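Local coordinates for BtGH115A (Bacteroides thetaiotaomicron, PDB 5BY3), which is a family GH115 glycoside hydrolase, a 4-O-methyl-alpha-glucuronidase with specificity for decorated arabinogalactans, at residues 246-260 and 268-280. Sequence-based numbering, arbitrary orientation.
Sequences PMACNAAGEWKIRGK and NSPAVYQFWEDRV
Phe275 carries CG opposite the backbone N (chi1 173°), and Trp255 does likewise, which swings the two rings together between helix 251-258 and the helix of 268-280. They form a T-shaped stack: the CE3-CZ3 edge of Trp255 stands over the Phe275 face, ring centroids 4.8 Å apart. As a knob, Phe275 enters a hole made by Ala251, Glu254, Trp255 and Arg258, and the sulfur of Cys249 lies obliquely to its ring. Arg279, bent at chi2 and chi3, curls its guanidinium into the carboxylate plane of Glu254. There Arg279 NH1 reaches the syn lone pair of Glu254 OE1 at 2.8 Å, nearly straight at 164°. Arg279 NH1 also donates to Ala248 O, while Arg279 NH2 pairs with Glu254 OE2. Arg258 NH1 meets that same OE2 from above the carboxylate plane, so one buried carboxylate is shared by two arginines. A methionine in place of Arg279 would probably leave the Glu254 carboxylate with one of its two arginines gone and Ala248 O without this donor. At one end Met247 CG lies over the Trp276 indole, 4.1 Å from the five-membered ring centroid; at the other, Asn268 ND2 donates to Lys260 O at 2.8 Å. The two helix axes cross at 110°, within the GH115 family region, and helix 308-329 packs against Pro246 and Trp276 through Gln322.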
loop_
_atom_site.group_PDB
_atom_site.type_symbol
_atom_site.label_atom_id
_atom_site.label_comp_id
_atom_site.label_asym_id
_atom_site.label_seq_id
_atom_site.Cartn_x
_atom_site.Cartn_y
_atom_site.Cartn_z
ATOM N N PRO A 246 5.478 6.906 -20.076
ATOM C CA PRO A 246 4.611 6.480 -21.163
ATOM C C PRO A 246 5.029 5.258 -21.917
ATOM O O PRO A 246 4.154 4.455 -22.244
ATOM C CB PRO A 246 4.626 7.666 -22.122
ATOM C CG PRO A 246 4.979 8.833 -21.280
ATOM C CD PRO A 246 5.961 8.282 -20.296
HETATM N N MSE A 247 6.325 5.083 -22.232
HETATM C CA MSE A 247 5.963 3.946 -23.174
HETATM C C MSE A 247 6.894 2.867 -22.859
HETATM O O MSE A 247 7.878 2.662 -23.583
HETATM C CB MSE A 247 6.036 4.173 -24.714
HETATM C CG MSE A 247 4.921 5.000 -25.337
HETATM SE SE MSE A 247 3.353 3.871 -25.720
HETATM C CE MSE A 247 4.299 2.938 -27.137
ATOM N N ALA A 248 6.624 2.181 -21.752
ATOM C CA ALA A 248 7.669 1.399 -21.067
ATOM C C ALA A 248 8.973 2.223 -20.929
ATOM O O ALA A 248 10.066 1.669 -20.775
ATOM C CB ALA A 248 7.911 0.092 -21.808
ATOM N N CYS A 249 8.823 3.553 -20.960
ATOM C CA CYS A 249 9.923 4.496 -21.145
ATOM C C CYS A 249 10.125 5.417 -19.967
ATOM O O CYS A 249 9.373 6.355 -19.737
ATOM C CB CYS A 249 9.714 5.324 -22.419
ATOM S SG CYS A 249 10.608 4.649 -23.824
ATOM N N ASN A 250 11.174 5.128 -19.222
ATOM C CA ASN A 250 11.547 5.934 -18.081
ATOM C C ASN A 250 12.250 7.239 -18.525
ATOM O O ASN A 250 13.465 7.278 -18.662
ATOM C CB ASN A 250 12.414 5.094 -17.109
ATOM C CG ASN A 250 13.029 5.928 -15.992
ATOM O OD1 ASN A 250 12.809 7.145 -15.894
ATOM N ND2 ASN A 250 13.819 5.283 -15.157
ATOM N N ALA A 251 11.475 8.300 -18.725
ATOM C CA ALA A 251 12.021 9.589 -19.126
ATOM C C ALA A 251 13.032 10.114 -18.102
ATOM O O ALA A 251 14.144 10.546 -18.466
ATOM C CB ALA A 251 10.900 10.559 -19.317
ATOM N N ALA A 252 12.666 9.998 -16.815
ATOM C CA ALA A 252 13.480 10.474 -15.660
ATOM C C ALA A 252 14.960 10.153 -15.772
ATOM O O ALA A 252 15.786 11.054 -15.665
ATOM C CB ALA A 252 12.914 9.971 -14.334
ATOM N N GLY A 253 15.266 8.880 -16.039
ATOM C CA GLY A 253 16.634 8.396 -16.211
ATOM C C GLY A 253 17.121 8.304 -17.654
ATOM O O GLY A 253 18.283 8.603 -17.921
ATOM N N GLU A 254 16.238 7.897 -18.574
ATOM C CA GLU A 254 16.620 7.554 -19.978
ATOM C C GLU A 254 16.733 8.739 -20.891
ATOM O O GLU A 254 17.589 8.726 -21.738
ATOM C CB GLU A 254 15.663 6.542 -20.641
ATOM C CG GLU A 254 15.701 5.164 -20.020
ATOM C CD GLU A 254 14.812 4.176 -20.727
ATOM O OE1 GLU A 254 13.625 4.014 -20.354
ATOM O OE2 GLU A 254 15.314 3.556 -21.669
ATOM N N TRP A 255 15.880 9.750 -20.722
ATOM C CA TRP A 255 15.871 10.891 -21.627
ATOM C C TRP A 255 17.218 11.618 -21.779
ATOM O O TRP A 255 17.596 12.034 -22.893
ATOM C CB TRP A 255 14.757 11.889 -21.315
ATOM C CG TRP A 255 14.718 12.973 -22.361
ATOM C CD1 TRP A 255 15.187 14.251 -22.240
ATOM C CD2 TRP A 255 14.252 12.846 -23.721
ATOM N NE1 TRP A 255 15.012 14.937 -23.417
ATOM C CE2 TRP A 255 14.438 14.107 -24.344
ATOM C CE3 TRP A 255 13.666 11.802 -24.459
ATOM C CZ2 TRP A 255 14.063 14.355 -25.667
ATOM C CZ3 TRP A 255 13.295 12.049 -25.791
ATOM C CH2 TRP A 255 13.499 13.320 -26.378
ATOM N N LYS A 256 17.932 11.773 -20.669
ATOM C CA LYS A 256 19.243 12.397 -20.729
ATOM C C LYS A 256 20.309 11.444 -21.308
ATOM O O LYS A 256 21.366 11.902 -21.700
ATOM C CB LYS A 256 19.647 13.004 -19.373
ATOM C CG LYS A 256 20.271 12.051 -18.353
ATOM C CD LYS A 256 19.268 11.578 -17.306
ATOM C CE LYS A 256 19.232 12.481 -16.072
ATOM N NZ LYS A 256 18.358 11.926 -14.996
ATOM N N ILE A 257 20.029 10.139 -21.355
ATOM C CA ILE A 257 20.962 9.141 -21.919
ATOM C C ILE A 257 20.813 8.916 -23.461
ATOM O O ILE A 257 21.824 8.783 -24.165
ATOM C CB ILE A 257 20.872 7.780 -21.154
ATOM C CG1 ILE A 257 21.486 7.872 -19.747
ATOM C CG2 ILE A 257 21.531 6.639 -21.925
ATOM C CD1 ILE A 257 20.937 6.840 -18.762
ATOM N N ARG A 258 19.569 8.895 -23.955
ATOM C CA ARG A 258 19.196 8.371 -25.275
ATOM C C ARG A 258 18.360 9.359 -26.122
ATOM O O ARG A 258 18.153 9.142 -27.326
ATOM C CB ARG A 258 18.264 7.174 -25.087
ATOM C CG ARG A 258 18.788 5.775 -24.779
ATOM C CD ARG A 258 17.570 4.886 -24.445
ATOM N NE ARG A 258 16.435 5.171 -25.329
ATOM C CZ ARG A 258 15.151 4.920 -25.095
ATOM N NH1 ARG A 258 14.736 4.369 -23.980
ATOM N NH2 ARG A 258 14.254 5.225 -26.001
ATOM N N GLY A 259 17.794 10.380 -25.482
ATOM C CA GLY A 259 16.926 11.341 -26.184
ATOM C C GLY A 259 17.706 12.509 -26.742
ATOM O O GLY A 259 18.930 12.597 -26.556
ATOM N N LYS A 260 17.012 13.402 -27.443
ATOM C CA LYS A 260 17.658 14.558 -28.085
ATOM C C LYS A 260 16.782 15.787 -27.980
ATOM O O LYS A 260 15.632 15.769 -28.415
ATOM C CB LYS A 260 18.043 14.248 -29.547
ATOM C CG LYS A 260 19.471 13.705 -29.726
ATOM C CD LYS A 260 19.673 12.953 -31.048
ATOM C CE LYS A 260 19.353 11.463 -30.916
ATOM N NZ LYS A 260 18.561 10.920 -32.062
ATOM N N ASN A 268 9.169 19.237 -30.482
ATOM C CA ASN A 268 10.250 18.270 -30.707
ATOM C C ASN A 268 9.702 16.836 -30.793
ATOM O O ASN A 268 10.443 15.862 -30.559
ATOM C CB ASN A 268 11.305 18.409 -29.581
ATOM C CG ASN A 268 12.627 17.722 -29.894
ATOM O OD1 ASN A 268 13.142 17.762 -31.011
ATOM N ND2 ASN A 268 13.201 17.086 -28.878
ATOM N N SER A 269 8.423 16.696 -31.158
ATOM C CA SER A 269 7.805 15.348 -31.333
ATOM C C SER A 269 8.579 14.283 -32.117
ATOM O O SER A 269 8.489 13.120 -31.767
ATOM C CB SER A 269 6.350 15.411 -31.832
ATOM O OG SER A 269 6.247 16.119 -33.045
ATOM N N PRO A 270 9.333 14.654 -33.177
ATOM C CA PRO A 270 10.069 13.544 -33.823
ATOM C C PRO A 270 11.067 12.805 -32.961
ATOM O O PRO A 270 11.157 11.577 -33.063
ATOM C CB PRO A 270 10.761 14.223 -35.004
ATOM C CG PRO A 270 9.779 15.279 -35.387
ATOM C CD PRO A 270 9.176 15.793 -34.104
ATOM N N ALA A 271 11.810 13.539 -32.126
ATOM C CA ALA A 271 12.799 12.925 -31.231
ATOM C C ALA A 271 12.098 12.159 -30.096
ATOM O O ALA A 271 12.601 11.155 -29.624
ATOM C CB ALA A 271 13.744 13.981 -30.664
ATOM N N VAL A 272 10.935 12.630 -29.675
ATOM C CA VAL A 272 10.239 12.009 -28.563
ATOM C C VAL A 272 9.680 10.694 -29.087
ATOM O O VAL A 272 9.937 9.631 -28.482
ATOM C CB VAL A 272 9.188 12.952 -27.927
ATOM C CG1 VAL A 272 8.325 12.222 -26.918
ATOM C CG2 VAL A 272 9.886 14.107 -27.219
ATOM N N TYR A 273 9.012 10.759 -30.253
ATOM C CA TYR A 273 8.498 9.572 -30.951
ATOM C C TYR A 273 9.581 8.507 -31.143
ATOM O O TYR A 273 9.354 7.343 -30.799
ATOM C CB TYR A 273 7.778 9.928 -32.270
ATOM C CG TYR A 273 7.248 8.727 -33.017
ATOM C CD1 TYR A 273 8.087 7.977 -33.852
ATOM C CD2 TYR A 273 5.919 8.337 -32.889
ATOM C CE1 TYR A 273 7.614 6.864 -34.538
ATOM C CE2 TYR A 273 5.425 7.229 -33.567
ATOM C CZ TYR A 273 6.273 6.500 -34.399
ATOM O OH TYR A 273 5.813 5.391 -35.076
ATOM N N GLN A 274 10.742 8.907 -31.653
ATOM C CA GLN A 274 11.873 8.003 -31.883
ATOM C C GLN A 274 12.264 7.277 -30.603
ATOM O O GLN A 274 12.304 6.062 -30.573
ATOM C CB GLN A 274 13.086 8.783 -32.403
ATOM C CG GLN A 274 12.973 9.296 -33.842
ATOM C CD GLN A 274 14.260 9.946 -34.371
ATOM O OE1 GLN A 274 15.045 10.525 -33.609
ATOM N NE2 GLN A 274 14.481 9.845 -35.682
ATOM N N PHE A 275 12.577 8.058 -29.570
ATOM C CA PHE A 275 12.818 7.633 -28.186
ATOM C C PHE A 275 11.888 6.481 -27.748
ATOM O O PHE A 275 12.355 5.391 -27.447
ATOM C CB PHE A 275 12.656 8.888 -27.289
ATOM C CG PHE A 275 12.707 8.624 -25.819
ATOM C CD1 PHE A 275 13.923 8.361 -25.177
ATOM C CD2 PHE A 275 11.546 8.669 -25.053
ATOM C CE1 PHE A 275 13.972 8.134 -23.808
ATOM C CE2 PHE A 275 11.590 8.438 -23.687
ATOM C CZ PHE A 275 12.806 8.170 -23.069
ATOM N N TRP A 276 10.578 6.727 -27.747
ATOM C CA TRP A 276 9.555 5.705 -27.461
ATOM C C TRP A 276 9.696 4.460 -28.351
ATOM O O TRP A 276 9.760 3.331 -27.832
ATOM C CB TRP A 276 8.165 6.305 -27.650
ATOM C CG TRP A 276 7.772 7.334 -26.686
ATOM C CD1 TRP A 276 8.267 7.507 -25.420
ATOM C CD2 TRP A 276 6.764 8.318 -26.853
ATOM N NE1 TRP A 276 7.660 8.558 -24.809
ATOM C CE2 TRP A 276 6.708 9.066 -25.645
ATOM C CE3 TRP A 276 5.904 8.658 -27.896
ATOM C CZ2 TRP A 276 5.819 10.134 -25.452
ATOM C CZ3 TRP A 276 5.003 9.711 -27.702
ATOM C CH2 TRP A 276 4.974 10.443 -26.482
ATOM N N GLU A 277 9.797 4.690 -29.670
ATOM C CA GLU A 277 9.836 3.643 -30.702
ATOM C C GLU A 277 10.904 2.594 -30.490
ATOM O O GLU A 277 10.627 1.395 -30.587
ATOM C CB GLU A 277 9.996 4.256 -32.095
ATOM C CG GLU A 277 10.284 3.248 -33.208
ATOM C CD GLU A 277 10.493 3.909 -34.555
ATOM O OE1 GLU A 277 9.604 3.763 -35.439
ATOM O OE2 GLU A 277 11.542 4.582 -34.709
ATOM N N ASP A 278 12.123 3.031 -30.210
ATOM C CA ASP A 278 13.228 2.093 -30.068
ATOM C C ASP A 278 12.901 1.056 -29.010
ATOM O O ASP A 278 13.234 -0.120 -29.158
ATOM C CB ASP A 278 14.505 2.841 -29.713
ATOM C CG ASP A 278 14.957 3.801 -30.812
ATOM O OD1 ASP A 278 14.380 3.732 -31.925
ATOM O OD2 ASP A 278 15.906 4.601 -30.554
ATOM N N ARG A 279 12.211 1.524 -27.962
ATOM C CA ARG A 279 11.849 0.743 -26.790
ATOM C C ARG A 279 10.722 -0.245 -27.083
ATOM O O ARG A 279 10.857 -1.415 -26.790
ATOM C CB ARG A 279 11.476 1.686 -25.633
ATOM C CG ARG A 279 10.756 1.057 -24.451
ATOM C CD ARG A 279 11.584 0.009 -23.698
ATOM N NE ARG A 279 13.001 0.336 -23.595
ATOM C CZ ARG A 279 13.505 1.196 -22.730
ATOM N NH1 ARG A 279 12.713 1.837 -21.868
ATOM N NH2 ARG A 279 14.798 1.421 -22.715
ATOM N N VAL A 280 9.613 0.242 -27.633
ATOM C CA VAL A 280 8.532 -0.616 -28.118
ATOM C C VAL A 280 9.056 -1.740 -29.039
ATOM O O VAL A 280 8.563 -2.851 -28.956
ATOM C CB VAL A 280 7.455 0.212 -28.824
ATOM C CG1 VAL A 280 6.205 -0.606 -29.109
ATOM C CG2 VAL A 280 7.101 1.428 -27.992
#